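PDB 5FA9: peptide methionine sulfoxide reductase MsrA from Treponema denticola ATCC 35405, which probably repairs oxidised proteins by reducing methionine sulfoxide back to methionine, with MsrA and MsrB activities fused in one chain. Local coordinates for residues G265-D273 / R283-L291; E165-L176 / D212-F220. The protein carries 2 engineered substitutions. One frame throughout, in Å; residues are numbered along the deposited sequence.

How the contacts relate
Following the chain from the N terminus, the run that leads on from the MsrA part meets residues 212-220 first, so contact 2 closes a loop of 35 residues that contains helix 182-190 and most of strand 208-212. Contact 1 then closes a short loop of nine residues between strands 267-272 and 283-286. The two are in series, neither nesting nor crossing, yet they touch. I213 N probably donates a hydrogen bond to A290 O, while L219 packs on L268 and F220 on I286. Contact 2 thus fastens the incoming chain to the turn leading into the outer strand 218-221 of the three-stranded sheet, and contact 1 builds the middle of the six-stranded sheet beside it.

Contact 1 of 2, residues G265-D273 / R283-L291; sequences GAHLGHVFD and RYSINGAAL. Engineered in segment 283-291: S285 (natural residue Cys).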
ATOM      1  N   GLY B 265      12.852 -28.689  -7.194  1.00 61.43           N
ATOM      2  CA  GLY B 265      11.759 -29.258  -7.960  1.00 38.30           C
ATOM      3  C   GLY B 265      10.978 -30.214  -7.083  1.00 50.51           C
ATOM      4  O   GLY B 265       9.939 -30.742  -7.479  1.00 52.68           O
ATOM      5  N   ALA B 266      11.490 -30.426  -5.875  1.00 44.46           N
ATOM      6  CA  ALA B 266      10.885 -31.349  -4.924  1.00 47.04           C
ATOM      7  C   ALA B 266       9.540 -30.843  -4.421  1.00 49.63           C
ATOM      8  O   ALA B 266       9.350 -29.644  -4.215  1.00 50.76           O
ATOM      9  CB  ALA B 266      11.829 -31.587  -3.753  1.00 54.10           C
ATOM     10  N   HIS B 267       8.606 -31.770  -4.227  1.00 47.35           N
ATOM     11  CA  HIS B 267       7.295 -31.441  -3.683  1.00 43.00           C
ATOM     12  C   HIS B 267       7.404 -31.042  -2.216  1.00 44.52           C
ATOM     13  O   HIS B 267       8.051 -31.726  -1.424  1.00 41.87           O
ATOM     14  CB  HIS B 267       6.337 -32.623  -3.839  1.00 47.63           C
ATOM     15  CG  HIS B 267       5.046 -32.454  -3.099  1.00 34.18           C
ATOM     16  ND1 HIS B 267       4.042 -31.618  -3.533  1.00 43.33           N
ATOM     17  CD2 HIS B 267       4.599 -33.017  -1.951  1.00 32.78           C
ATOM     18  CE1 HIS B 267       3.029 -31.671  -2.685  1.00 42.81           C
ATOM     19  NE2 HIS B 267       3.342 -32.512  -1.716  1.00 43.51           N
ATOM     20  N   LEU B 268       6.767 -29.931  -1.860  1.00 42.37           N
ATOM     21  CA  LEU B 268       6.823 -29.425  -0.495  1.00 45.91           C
ATOM     22  C   LEU B 268       5.461 -29.506   0.185  1.00 39.77           C
ATOM     23  O   LEU B 268       5.360 -29.892   1.350  1.00 40.96           O
ATOM     24  CB  LEU B 268       7.330 -27.983  -0.483  1.00 38.01           C
ATOM     25  CG  LEU B 268       8.684 -27.756  -1.157  1.00 40.00           C
ATOM     26  CD1 LEU B 268       9.064 -26.288  -1.106  1.00 40.34           C
ATOM     27  CD2 LEU B 268       9.760 -28.616  -0.510  1.00 39.73           C
ATOM     28  N   GLY B 269       4.416 -29.142  -0.551  1.00 36.54           N
ATOM     29  CA  GLY B 269       3.066 -29.169  -0.023  1.00 36.58           C
ATOM     30  C   GLY B 269       2.117 -28.315  -0.838  1.00 37.96           C
ATOM     31  O   GLY B 269       2.207 -28.274  -2.065  1.00 43.99           O
ATOM     32  N   HIS B 270       1.206 -27.630  -0.156  1.00 43.34           N
ATOM     33  CA  HIS B 270       0.228 -26.785  -0.829  1.00 51.56           C
ATOM     34  C   HIS B 270       0.101 -25.425  -0.150  1.00 49.06           C
ATOM     35  O   HIS B 270       0.390 -25.284   1.038  1.00 38.31           O
ATOM     36  CB  HIS B 270      -1.138 -27.474  -0.867  1.00 51.07           C
ATOM     37  CG  HIS B 270      -1.101 -28.854  -1.445  1.00 58.44           C
ATOM     38  ND1 HIS B 270      -0.705 -29.955  -0.718  1.00 61.13           N
ATOM     39  CD2 HIS B 270      -1.410 -29.311  -2.682  1.00 55.44           C
ATOM     40  CE1 HIS B 270      -0.772 -31.032  -1.479  1.00 56.14           C
ATOM     41  NE2 HIS B 270      -1.197 -30.669  -2.677  1.00 58.92           N
ATOM     42  N   VAL B 271      -0.339 -24.428  -0.912  1.00 46.40           N
ATOM     43  CA  VAL B 271      -0.587 -23.102  -0.363  1.00 51.62           C
ATOM     44  C   VAL B 271      -2.074 -22.762  -0.444  1.00 55.15           C
ATOM     45  O   VAL B 271      -2.697 -22.874  -1.500  1.00 49.77           O
ATOM     46  CB  VAL B 271       0.246 -22.016  -1.087  1.00 42.03           C
ATOM     47  CG1 VAL B 271       0.082 -22.114  -2.599  1.00 41.95           C
ATOM     48  CG2 VAL B 271      -0.124 -20.629  -0.580  1.00 43.07           C
ATOM     49  N   PHE B 272      -2.642 -22.363   0.689  1.00 58.39           N
ATOM     50  CA  PHE B 272      -4.061 -22.037   0.755  1.00 57.28           C
ATOM     51  C   PHE B 272      -4.270 -20.550   1.013  1.00 56.99           C
ATOM     52  O   PHE B 272      -3.321 -19.819   1.294  1.00 54.87           O
ATOM     53  CB  PHE B 272      -4.747 -22.870   1.838  1.00 55.00           C
ATOM     54  CG  PHE B 272      -4.580 -24.353   1.659  1.00 61.43           C
ATOM     55  CD1 PHE B 272      -5.463 -25.072   0.870  1.00 61.77           C
ATOM     56  CD2 PHE B 272      -3.539 -25.026   2.276  1.00 57.49           C
ATOM     57  CE1 PHE B 272      -5.311 -26.435   0.703  1.00 48.13           C
ATOM     58  CE2 PHE B 272      -3.382 -26.389   2.112  1.00 55.12           C
ATOM     59  CZ  PHE B 272      -4.270 -27.095   1.325  1.00 63.10           C
ATOM     60  N   ASP B 273      -5.520 -20.108   0.917  1.00 54.06           N
ATOM     61  CA  ASP B 273      -5.844 -18.695   1.068  1.00 60.85           C
ATOM     62  C   ASP B 273      -6.526 -18.413   2.405  1.00 53.62           C
ATOM     63  O   ASP B 273      -7.125 -17.354   2.594  1.00 43.11           O
ATOM     64  CB  ASP B 273      -6.739 -18.236  -0.087  1.00 54.82           C
ATOM     65  CG  ASP B 273      -6.401 -16.838  -0.569  1.00 74.28           C
ATOM     66  OD1 ASP B 273      -6.258 -15.932   0.277  1.00 76.12           O
ATOM     67  OD2 ASP B 273      -6.276 -16.648  -1.798  1.00 74.56           O
ATOM     68  N   ARG B 283      -1.599 -19.342   3.641  1.00 44.42           N
ATOM     69  CA  ARG B 283      -1.171 -20.459   4.475  1.00 39.53           C
ATOM     70  C   ARG B 283      -0.373 -21.469   3.662  1.00 44.00           C
ATOM     71  O   ARG B 283      -0.932 -22.217   2.859  1.00 47.25           O
ATOM     72  CB  ARG B 283      -2.373 -21.145   5.129  1.00 39.98           C
ATOM     73  CG  ARG B 283      -2.009 -22.406   5.907  1.00 42.19           C
ATOM     74  CD  ARG B 283      -3.192 -22.938   6.703  1.00 46.53           C
ATOM     75  NE  ARG B 283      -4.293 -23.365   5.845  1.00 57.07           N
ATOM     76  CZ  ARG B 283      -4.576 -24.635   5.573  1.00 60.63           C
ATOM     77  NH1 ARG B 283      -3.839 -25.608   6.092  1.00 51.94           N
ATOM     78  NH2 ARG B 283      -5.600 -24.933   4.784  1.00 39.70           N
ATOM     79  N   TYR B 284       0.940 -21.481   3.868  1.00 38.78           N
ATOM     80  CA  TYR B 284       1.799 -22.457   3.218  1.00 36.49           C
ATOM     81  C   TYR B 284       1.873 -23.729   4.052  1.00 39.99           C
ATOM     82  O   TYR B 284       2.580 -23.779   5.058  1.00 47.22           O
ATOM     83  CB  TYR B 284       3.200 -21.885   2.994  1.00 37.27           C
ATOM     84  CG  TYR B 284       3.273 -20.839   1.904  1.00 39.21           C
ATOM     85  CD1 TYR B 284       2.925 -19.517   2.155  1.00 36.57           C
ATOM     86  CD2 TYR B 284       3.693 -21.173   0.622  1.00 33.11           C
ATOM     87  CE1 TYR B 284       2.992 -18.559   1.160  1.00 33.45           C
ATOM     88  CE2 TYR B 284       3.762 -20.222  -0.377  1.00 35.19           C
ATOM     89  CZ  TYR B 284       3.412 -18.917  -0.103  1.00 34.39           C
ATOM     90  OH  TYR B 284       3.481 -17.969  -1.097  1.00 35.44           O
ATOM     91  N   SER B 285       1.139 -24.753   3.632  1.00 46.16           N
ATOM     92  CA  SER B 285       1.145 -26.031   4.331  1.00 41.08           C
ATOM     93  C   SER B 285       2.250 -26.916   3.767  1.00 40.14           C
ATOM     94  O   SER B 285       2.163 -27.387   2.634  1.00 42.40           O
ATOM     95  CB  SER B 285      -0.214 -26.722   4.212  1.00 39.19           C
ATOM     96  OG  SER B 285      -0.331 -27.782   5.145  1.00 46.13           O
ATOM     97  N   ILE B 286       3.291 -27.132   4.564  1.00 44.20           N
ATOM     98  CA  ILE B 286       4.484 -27.827   4.095  1.00 44.90           C
ATOM     99  C   ILE B 286       4.791 -29.053   4.947  1.00 41.99           C
ATOM    100  O   ILE B 286       4.757 -28.989   6.175  1.00 42.82           O
ATOM    101  CB  ILE B 286       5.713 -26.891   4.100  1.00 41.28           C
ATOM    102  CG1 ILE B 286       5.399 -25.589   3.360  1.00 39.08           C
ATOM    103  CG2 ILE B 286       6.923 -27.583   3.490  1.00 33.74           C
ATOM    104  CD1 ILE B 286       5.066 -25.783   1.897  1.00 46.00           C
ATOM    105  N   ASN B 287       5.081 -30.170   4.288  1.00 46.50           N
ATOM    106  CA  ASN B 287       5.495 -31.381   4.986  1.00 44.29           C
ATOM    107  C   ASN B 287       6.833 -31.176   5.688  1.00 44.26           C
ATOM    108  O   ASN B 287       7.797 -30.711   5.078  1.00 41.98           O
ATOM    109  CB  ASN B 287       5.589 -32.559   4.013  1.00 42.95           C
ATOM    110  CG  ASN B 287       4.266 -32.869   3.340  1.00 44.41           C
ATOM    111  OD1 ASN B 287       3.398 -33.521   3.921  1.00 47.67           O
ATOM    112  ND2 ASN B 287       4.109 -32.408   2.105  1.00 36.31           N
ATOM    113  N   GLY B 288       6.882 -31.515   6.972  1.00 37.08           N
ATOM    114  CA  GLY B 288       8.109 -31.421   7.740  1.00 45.04           C
ATOM    115  C   GLY B 288       9.215 -32.302   7.190  1.00 53.97           C
ATOM    116  O   GLY B 288      10.396 -31.967   7.291  1.00 45.74           O
ATOM    117  N   ALA B 289       8.825 -33.430   6.604  1.00 40.87           N
ATOM    118  CA  ALA B 289       9.773 -34.378   6.027  1.00 41.83           C
ATOM    119  C   ALA B 289      10.557 -33.767   4.868  1.00 44.41           C
ATOM    120  O   ALA B 289      11.641 -34.238   4.523  1.00 44.25           O
ATOM    121  CB  ALA B 289       9.047 -35.633   5.569  1.00 49.54           C
ATOM    122  N   ALA B 290       9.999 -32.721   4.265  1.00 38.42           N
ATOM    123  CA  ALA B 290      10.643 -32.050   3.142  1.00 40.02           C
ATOM    124  C   ALA B 290      11.600 -30.958   3.613  1.00 50.73           C
ATOM    125  O   ALA B 290      12.304 -30.351   2.806  1.00 40.88           O
ATOM    126  CB  ALA B 290       9.595 -31.466   2.208  1.00 36.05           C
ATOM    127  N   LEU B 291      11.623 -30.709   4.919  1.00 47.02           N
ATOM    128  CA  LEU B 291      12.417 -29.613   5.464  1.00 50.22           C
ATOM    129  C   LEU B 291      13.513 -30.076   6.420  1.00 44.58           C
ATOM    130  O   LEU B 291      13.383 -31.099   7.091  1.00 44.47           O
ATOM    131  CB  LEU B 291      11.508 -28.610   6.181  1.00 36.34           C
ATOM    132  CG  LEU B 291      10.349 -28.037   5.365  1.00 44.06           C
ATOM    133  CD1 LEU B 291       9.467 -27.154   6.236  1.00 40.63           C
ATOM    134  CD2 LEU B 291      10.868 -27.267   4.160  1.00 34.75           C
TER
HETATM  135  O   HOH W   1       1.884 -32.643   0.286  1.00 42.74           O
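L268 and N287 meet at a buried, tightly packed end of the hairpin of strands 267-272 and 283-286. L268 O accepts two bonds from the one residue, nearly axially from N287 N at 3.0 Å and from N287 ND2 at 2.9 Å, the side-chain nitrogen arriving 51° out of the carbonyl plane. N287 OD1 is held by E194 N, which fixes the rotation of the amide. Around this grip L268 CB packs on I286 CD1 and CG2, and L268 CD2 lies 3.9 Å from A290 CB. One residue on, S285 O lies 3.3 Å from G269 CA and accepts from H270 N. A water receives a bond from N287 ND2 and lies next to the H267 ring, whose ND1 is bonded to E258.

Farther along, where H270, V271 and F272 are partly exposed, the backbone ladder holds the strands: S285 N donates to H270 O, and F272 and R283 exchange two nearly straight bonds. Flat groups cover its two faces. The R283 guanidinium spreads over one face of the F272 ring, the planes only 7° apart and R283 NH2 3.2 Å from F272 CD2. A bend at chi3 (64°) folds the arginine over the ring, and its NE forms a salt bridge with D274. S285 CB, of an engineered serine replacing the natural cysteine, comes to the ring edge. On the reverse side V271 CG2 sits 3.8 Å from the centroid of the Y284 ring, a CH-pi contact, and Y284 OH is bonded to Y246 OH.

The HLGH and RYCxN signatures of the MsrB family thus lie side by side. Backbone bonds set their register, while the L268 grip and the stack probably steady the strand around S285, in what is probably the MsrB active site.

Contact 2 of 2, residues E165-L176 / D212-F220; sequences ESKFKVPSKEEL and DITTGKPLF
F168 lays one face of its ring on the backbone of K217, with K217 CA 3.7 Å from the ring centroid and only 7° off its normal, a CH-pi contact. The lysine CB continues the same cover, P218 CD touches the ring obliquely, and F168 CE1 comes within 3.2 Å of G216 O, a carbonyl bonded to Y304 OH. Beyond the ring the lysine runs on, extended from CG to its end, until K217 NZ forms a salt bridge with E165 OE2 at 2.9 Å, approaching from above the carboxylate plane. Q242 O and T263 OG1 share the same ammonium group. Toward the helix the packing is lighter: V170 CG2 lies 3.6 Å from T215 CG2, P171 rests on T214 O, and L176 crosses T214 at about a right angle, CD2 against T214 CB.

A second layer sets these groups in place. A type I turn from E165 to F168 brings the carboxylate and the ring together on the K217 side. Across from it, D212 OD1 accepts from T214 N (3.0 Å), an Asx turn that T214 OG1 (2.9 Å) reinforces from the same face, while D212 OD2 is held by S261 OG. D212 N bonds to K217 O.

The arrangement is that of a beta hairpin, strands 208-212 and 218-221 of the MsrB part, whose turn receives the run 165-176, largely turn and loop, consistent with the linker from MsrA.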
ATOM      1  N   GLU B 165      23.948 -19.974  -4.995  1.00 50.58           N
ATOM      2  CA  GLU B 165      23.209 -21.228  -5.068  1.00 53.42           C
ATOM      3  C   GLU B 165      24.061 -22.339  -5.668  1.00 56.24           C
ATOM      4  O   GLU B 165      23.540 -23.368  -6.101  1.00 56.97           O
ATOM      5  CB  GLU B 165      21.929 -21.051  -5.886  1.00 49.58           C
ATOM      6  CG  GLU B 165      20.919 -20.104  -5.262  1.00 47.34           C
ATOM      7  CD  GLU B 165      19.554 -20.201  -5.915  1.00 57.67           C
ATOM      8  OE1 GLU B 165      19.362 -21.097  -6.765  1.00 62.62           O
ATOM      9  OE2 GLU B 165      18.674 -19.381  -5.580  1.00 52.35           O
ATOM     10  N   SER B 166      25.371 -22.126  -5.692  1.00 60.88           N
ATOM     11  CA  SER B 166      26.295 -23.104  -6.254  1.00 58.45           C
ATOM     12  C   SER B 166      26.299 -24.384  -5.427  1.00 62.82           C
ATOM     13  O   SER B 166      26.514 -25.475  -5.956  1.00 70.46           O
ATOM     14  CB  SER B 166      27.709 -22.522  -6.337  1.00 44.87           C
ATOM     15  OG  SER B 166      28.211 -22.220  -5.047  1.00 58.43           O
ATOM     16  N   LYS B 167      26.066 -24.244  -4.125  1.00 62.94           N
ATOM     17  CA  LYS B 167      26.054 -25.391  -3.225  1.00 55.32           C
ATOM     18  C   LYS B 167      24.676 -26.036  -3.122  1.00 58.34           C
ATOM     19  O   LYS B 167      24.512 -27.048  -2.441  1.00 63.46           O
ATOM     20  CB  LYS B 167      26.521 -24.976  -1.829  1.00 57.78           C
ATOM     21  CG  LYS B 167      27.954 -24.485  -1.755  1.00 61.49           C
ATOM     22  CD  LYS B 167      28.234 -23.851  -0.401  1.00 79.87           C
ATOM     23  CE  LYS B 167      27.830 -24.776   0.739  1.00 68.24           C
ATOM     24  NZ  LYS B 167      27.856 -24.085   2.058  1.00 61.26           N
ATOM     25  N   PHE B 168      23.685 -25.461  -3.796  1.00 56.16           N
ATOM     26  CA  PHE B 168      22.326 -25.984  -3.693  1.00 64.48           C
ATOM     27  C   PHE B 168      21.899 -26.759  -4.932  1.00 63.55           C
ATOM     28  O   PHE B 168      20.753 -26.656  -5.372  1.00 66.52           O
ATOM     29  CB  PHE B 168      21.336 -24.842  -3.437  1.00 54.64           C
ATOM     30  CG  PHE B 168      21.657 -24.023  -2.220  1.00 54.60           C
ATOM     31  CD1 PHE B 168      22.246 -24.606  -1.112  1.00 48.14           C
ATOM     32  CD2 PHE B 168      21.372 -22.667  -2.187  1.00 43.96           C
ATOM     33  CE1 PHE B 168      22.547 -23.857   0.007  1.00 47.99           C
ATOM     34  CE2 PHE B 168      21.668 -21.911  -1.068  1.00 47.75           C
ATOM     35  CZ  PHE B 168      22.257 -22.508   0.030  1.00 51.61           C
ATOM     36  N   LYS B 169      22.822 -27.533  -5.495  1.00 64.42           N
ATOM     37  CA  LYS B 169      22.518 -28.357  -6.665  1.00 69.85           C
ATOM     38  C   LYS B 169      21.845 -29.673  -6.278  1.00 58.19           C
ATOM     39  O   LYS B 169      22.119 -30.240  -5.221  1.00 59.82           O
ATOM     40  CB  LYS B 169      23.778 -28.588  -7.498  1.00 72.04           C
ATOM     41  CG  LYS B 169      24.212 -27.320  -8.224  1.00 75.12           C
ATOM     42  CD  LYS B 169      25.670 -27.333  -8.634  1.00 72.95           C
ATOM     43  CE  LYS B 169      26.009 -26.089  -9.449  1.00 81.29           C
ATOM     44  NZ  LYS B 169      25.123 -24.933  -9.111  1.00 82.39           N
ATOM     45  N   VAL B 170      20.967 -30.151  -7.153  1.00 61.17           N
ATOM     46  CA  VAL B 170      20.144 -31.322  -6.876  1.00 66.30           C
ATOM     47  C   VAL B 170      20.803 -32.633  -7.282  1.00 65.88           C
ATOM     48  O   VAL B 170      21.257 -32.780  -8.417  1.00 69.64           O
ATOM     49  CB  VAL B 170      18.789 -31.232  -7.604  1.00 68.29           C
ATOM     50  CG1 VAL B 170      17.787 -32.190  -6.981  1.00 57.16           C
ATOM     51  CG2 VAL B 170      18.267 -29.806  -7.574  1.00 69.30           C
ATOM     52  N   PRO B 171      20.859 -33.589  -6.345  1.00 59.33           N
ATOM     53  CA  PRO B 171      21.337 -34.942  -6.639  1.00 72.36           C
ATOM     54  C   PRO B 171      20.371 -35.669  -7.565  1.00 79.58           C
ATOM     55  O   PRO B 171      19.218 -35.257  -7.696  1.00 85.11           O
ATOM     56  CB  PRO B 171      21.390 -35.614  -5.258  1.00 67.16           C
ATOM     57  CG  PRO B 171      21.319 -34.493  -4.266  1.00 60.74           C
ATOM     58  CD  PRO B 171      20.508 -33.429  -4.924  1.00 63.16           C
ATOM     59  N   SER B 172      20.837 -36.741  -8.195  1.00 86.88           N
ATOM     60  CA  SER B 172      19.987 -37.535  -9.071  1.00 89.03           C
ATOM     61  C   SER B 172      19.002 -38.370  -8.265  1.00 82.71           C
ATOM     62  O   SER B 172      19.144 -38.513  -7.051  1.00 76.89           O
ATOM     63  CB  SER B 172      20.835 -38.439  -9.968  1.00 86.95           C
ATOM     64  OG  SER B 172      21.213 -39.622  -9.285  1.00 84.80           O
ATOM     65  N   LYS B 173      17.994 -38.893  -8.958  1.00 86.73           N
ATOM     66  CA  LYS B 173      16.964 -39.750  -8.377  1.00 88.54           C
ATOM     67  C   LYS B 173      17.500 -40.805  -7.408  1.00 82.79           C
ATOM     68  O   LYS B 173      16.878 -41.093  -6.383  1.00 74.43           O
ATOM     69  CB  LYS B 173      16.194 -40.450  -9.502  1.00 86.19           C
ATOM     70  CG  LYS B 173      16.286 -39.737 -10.845  1.00 93.48           C
ATOM     71  CD  LYS B 173      15.978 -40.675 -12.001  1.00102.41           C
ATOM     72  CE  LYS B 173      17.217 -41.467 -12.392  1.00 92.86           C
ATOM     73  NZ  LYS B 173      16.993 -42.318 -13.592  1.00 87.39           N
ATOM     74  N   GLU B 174      18.649 -41.379  -7.749  1.00 81.02           N
ATOM     75  CA  GLU B 174      19.189 -42.528  -7.030  1.00 85.20           C
ATOM     76  C   GLU B 174      19.975 -42.200  -5.760  1.00 79.61           C
ATOM     77  O   GLU B 174      19.978 -42.989  -4.816  1.00 78.79           O
ATOM     78  CB  GLU B 174      20.047 -43.361  -7.988  1.00 87.96           C
ATOM     79  CG  GLU B 174      19.230 -43.919  -9.152  1.00 79.74           C
ATOM     80  CD  GLU B 174      18.186 -44.924  -8.684  1.00 88.71           C
ATOM     81  OE1 GLU B 174      18.468 -45.663  -7.717  1.00 96.85           O
ATOM     82  OE2 GLU B 174      17.078 -44.960  -9.262  1.00 85.35           O
ATOM     83  N   GLU B 175      20.629 -41.044  -5.729  1.00 80.79           N
ATOM     84  CA  GLU B 175      21.267 -40.577  -4.503  1.00 74.37           C
ATOM     85  C   GLU B 175      20.217 -40.320  -3.428  1.00 79.06           C
ATOM     86  O   GLU B 175      20.392 -40.694  -2.265  1.00 75.31           O
ATOM     87  CB  GLU B 175      22.089 -39.310  -4.753  1.00 72.58           C
ATOM     88  CG  GLU B 175      23.180 -39.450  -5.804  1.00 76.27           C
ATOM     89  CD  GLU B 175      24.007 -38.185  -5.938  1.00 82.35           C
ATOM     90  OE1 GLU B 175      24.531 -37.721  -4.903  1.00 75.26           O
ATOM     91  OE2 GLU B 175      24.156 -37.671  -7.067  1.00 83.13           O
ATOM     92  N   LEU B 176      19.120 -39.693  -3.836  1.00 72.51           N
ATOM     93  CA  LEU B 176      18.051 -39.333  -2.915  1.00 69.02           C
ATOM     94  C   LEU B 176      17.362 -40.559  -2.323  1.00 65.84           C
ATOM     95  O   LEU B 176      16.875 -40.516  -1.195  1.00 67.93           O
ATOM     96  CB  LEU B 176      17.019 -38.450  -3.622  1.00 69.66           C
ATOM     97  CG  LEU B 176      17.478 -37.044  -4.012  1.00 71.65           C
ATOM     98  CD1 LEU B 176      16.416 -36.340  -4.845  1.00 73.71           C
ATOM     99  CD2 LEU B 176      17.826 -36.229  -2.776  1.00 73.09           C
ATOM    100  N   ASP B 212      15.555 -26.824   2.232  1.00 41.94           N
ATOM    101  CA  ASP B 212      15.209 -27.947   1.365  1.00 39.93           C
ATOM    102  C   ASP B 212      16.058 -29.156   1.739  1.00 46.82           C
ATOM    103  O   ASP B 212      17.287 -29.104   1.681  1.00 48.95           O
ATOM    104  CB  ASP B 212      15.411 -27.577  -0.108  1.00 47.83           C
ATOM    105  CG  ASP B 212      14.783 -28.584  -1.064  1.00 54.59           C
ATOM    106  OD1 ASP B 212      14.545 -29.744  -0.663  1.00 46.80           O
ATOM    107  OD2 ASP B 212      14.532 -28.214  -2.230  1.00 54.37           O
ATOM    108  N   ILE B 213      15.398 -30.247   2.111  1.00 43.28           N
ATOM    109  CA  ILE B 213      16.091 -31.442   2.576  1.00 45.53           C
ATOM    110  C   ILE B 213      16.866 -32.137   1.453  1.00 47.23           C
ATOM    111  O   ILE B 213      17.704 -33.001   1.711  1.00 50.56           O
ATOM    112  CB  ILE B 213      15.097 -32.443   3.213  1.00 46.71           C
ATOM    113  CG1 ILE B 213      15.823 -33.407   4.155  1.00 47.63           C
ATOM    114  CG2 ILE B 213      14.310 -33.184   2.139  1.00 38.96           C
ATOM    115  CD1 ILE B 213      14.917 -34.054   5.176  1.00 62.38           C
ATOM    116  N   THR B 214      16.597 -31.749   0.209  1.00 50.44           N
ATOM    117  CA  THR B 214      17.246 -32.379  -0.937  1.00 54.46           C
ATOM    118  C   THR B 214      18.370 -31.536  -1.540  1.00 52.13           C
ATOM    119  O   THR B 214      19.262 -32.072  -2.196  1.00 60.96           O
ATOM    120  CB  THR B 214      16.228 -32.696  -2.051  1.00 54.43           C
ATOM    121  OG1 THR B 214      15.719 -31.475  -2.602  1.00 55.41           O
ATOM    122  CG2 THR B 214      15.077 -33.525  -1.504  1.00 55.29           C
ATOM    123  N   THR B 215      18.328 -30.224  -1.324  1.00 53.02           N
ATOM    124  CA  THR B 215      19.306 -29.331  -1.943  1.00 50.51           C
ATOM    125  C   THR B 215      20.044 -28.455  -0.935  1.00 45.62           C
ATOM    126  O   THR B 215      21.174 -28.034  -1.182  1.00 50.57           O
ATOM    127  CB  THR B 215      18.643 -28.410  -2.987  1.00 54.62           C
ATOM    128  OG1 THR B 215      17.761 -27.492  -2.329  1.00 54.20           O
ATOM    129  CG2 THR B 215      17.859 -29.225  -4.001  1.00 50.57           C
ATOM    130  N   GLY B 216      19.407 -28.182   0.198  1.00 43.49           N
ATOM    131  CA  GLY B 216      20.017 -27.351   1.219  1.00 47.14           C
ATOM    132  C   GLY B 216      19.700 -25.873   1.074  1.00 45.66           C
ATOM    133  O   GLY B 216      20.212 -25.047   1.827  1.00 51.42           O
ATOM    134  N   LYS B 217      18.871 -25.536   0.091  1.00 46.81           N
ATOM    135  CA  LYS B 217      18.467 -24.150  -0.131  1.00 47.89           C
ATOM    136  C   LYS B 217      17.354 -23.732   0.831  1.00 40.92           C
ATOM    137  O   LYS B 217      16.370 -24.453   0.992  1.00 39.80           O
ATOM    138  CB  LYS B 217      18.014 -23.953  -1.579  1.00 41.83           C
ATOM    139  CG  LYS B 217      17.568 -22.538  -1.910  1.00 44.25           C
ATOM    140  CD  LYS B 217      17.329 -22.372  -3.400  1.00 39.71           C
ATOM    141  CE  LYS B 217      16.561 -21.095  -3.700  1.00 42.97           C
ATOM    142  NZ  LYS B 217      16.277 -20.951  -5.155  1.00 49.66           N
ATOM    143  N   PRO B 218      17.511 -22.564   1.476  1.00 37.33           N
ATOM    144  CA  PRO B 218      16.510 -22.023   2.404  1.00 33.93           C
ATOM    145  C   PRO B 218      15.148 -21.820   1.744  1.00 36.70           C
ATOM    146  O   PRO B 218      15.076 -21.297   0.632  1.00 34.10           O
ATOM    147  CB  PRO B 218      17.116 -20.681   2.827  1.00 31.16           C
ATOM    148  CG  PRO B 218      18.582 -20.865   2.649  1.00 41.02           C
ATOM    149  CD  PRO B 218      18.722 -21.726   1.430  1.00 40.53           C
ATOM    150  N   LEU B 219      14.086 -22.231   2.428  1.00 33.89           N
ATOM    151  CA  LEU B 219      12.738 -22.130   1.880  1.00 32.67           C
ATOM    152  C   LEU B 219      11.817 -21.292   2.762  1.00 40.52           C
ATOM    153  O   LEU B 219      11.007 -20.512   2.260  1.00 33.08           O
ATOM    154  CB  LEU B 219      12.137 -23.523   1.684  1.00 33.72           C
ATOM    155  CG  LEU B 219      12.888 -24.465   0.744  1.00 36.99           C
ATOM    156  CD1 LEU B 219      12.243 -25.841   0.745  1.00 40.35           C
ATOM    157  CD2 LEU B 219      12.935 -23.890  -0.662  1.00 32.75           C
ATOM    158  N   PHE B 220      11.940 -21.454   4.076  1.00 33.44           N
ATOM    159  CA  PHE B 220      11.077 -20.739   5.008  1.00 34.37           C
ATOM    160  C   PHE B 220      11.830 -20.257   6.244  1.00 34.15           C
ATOM    161  O   PHE B 220      12.860 -20.820   6.619  1.00 33.08           O
ATOM    162  CB  PHE B 220       9.902 -21.625   5.429  1.00 42.92           C
ATOM    163  CG  PHE B 220       9.018 -22.040   4.288  1.00 44.35           C
ATOM    164  CD1 PHE B 220       8.004 -21.207   3.840  1.00 31.37           C
ATOM    165  CD2 PHE B 220       9.199 -23.263   3.662  1.00 39.45           C
ATOM    166  CE1 PHE B 220       7.191 -21.585   2.789  1.00 36.92           C
ATOM    167  CE2 PHE B 220       8.389 -23.646   2.610  1.00 41.18           C
ATOM    168  CZ  PHE B 220       7.384 -22.806   2.173  1.00 49.15           C
TER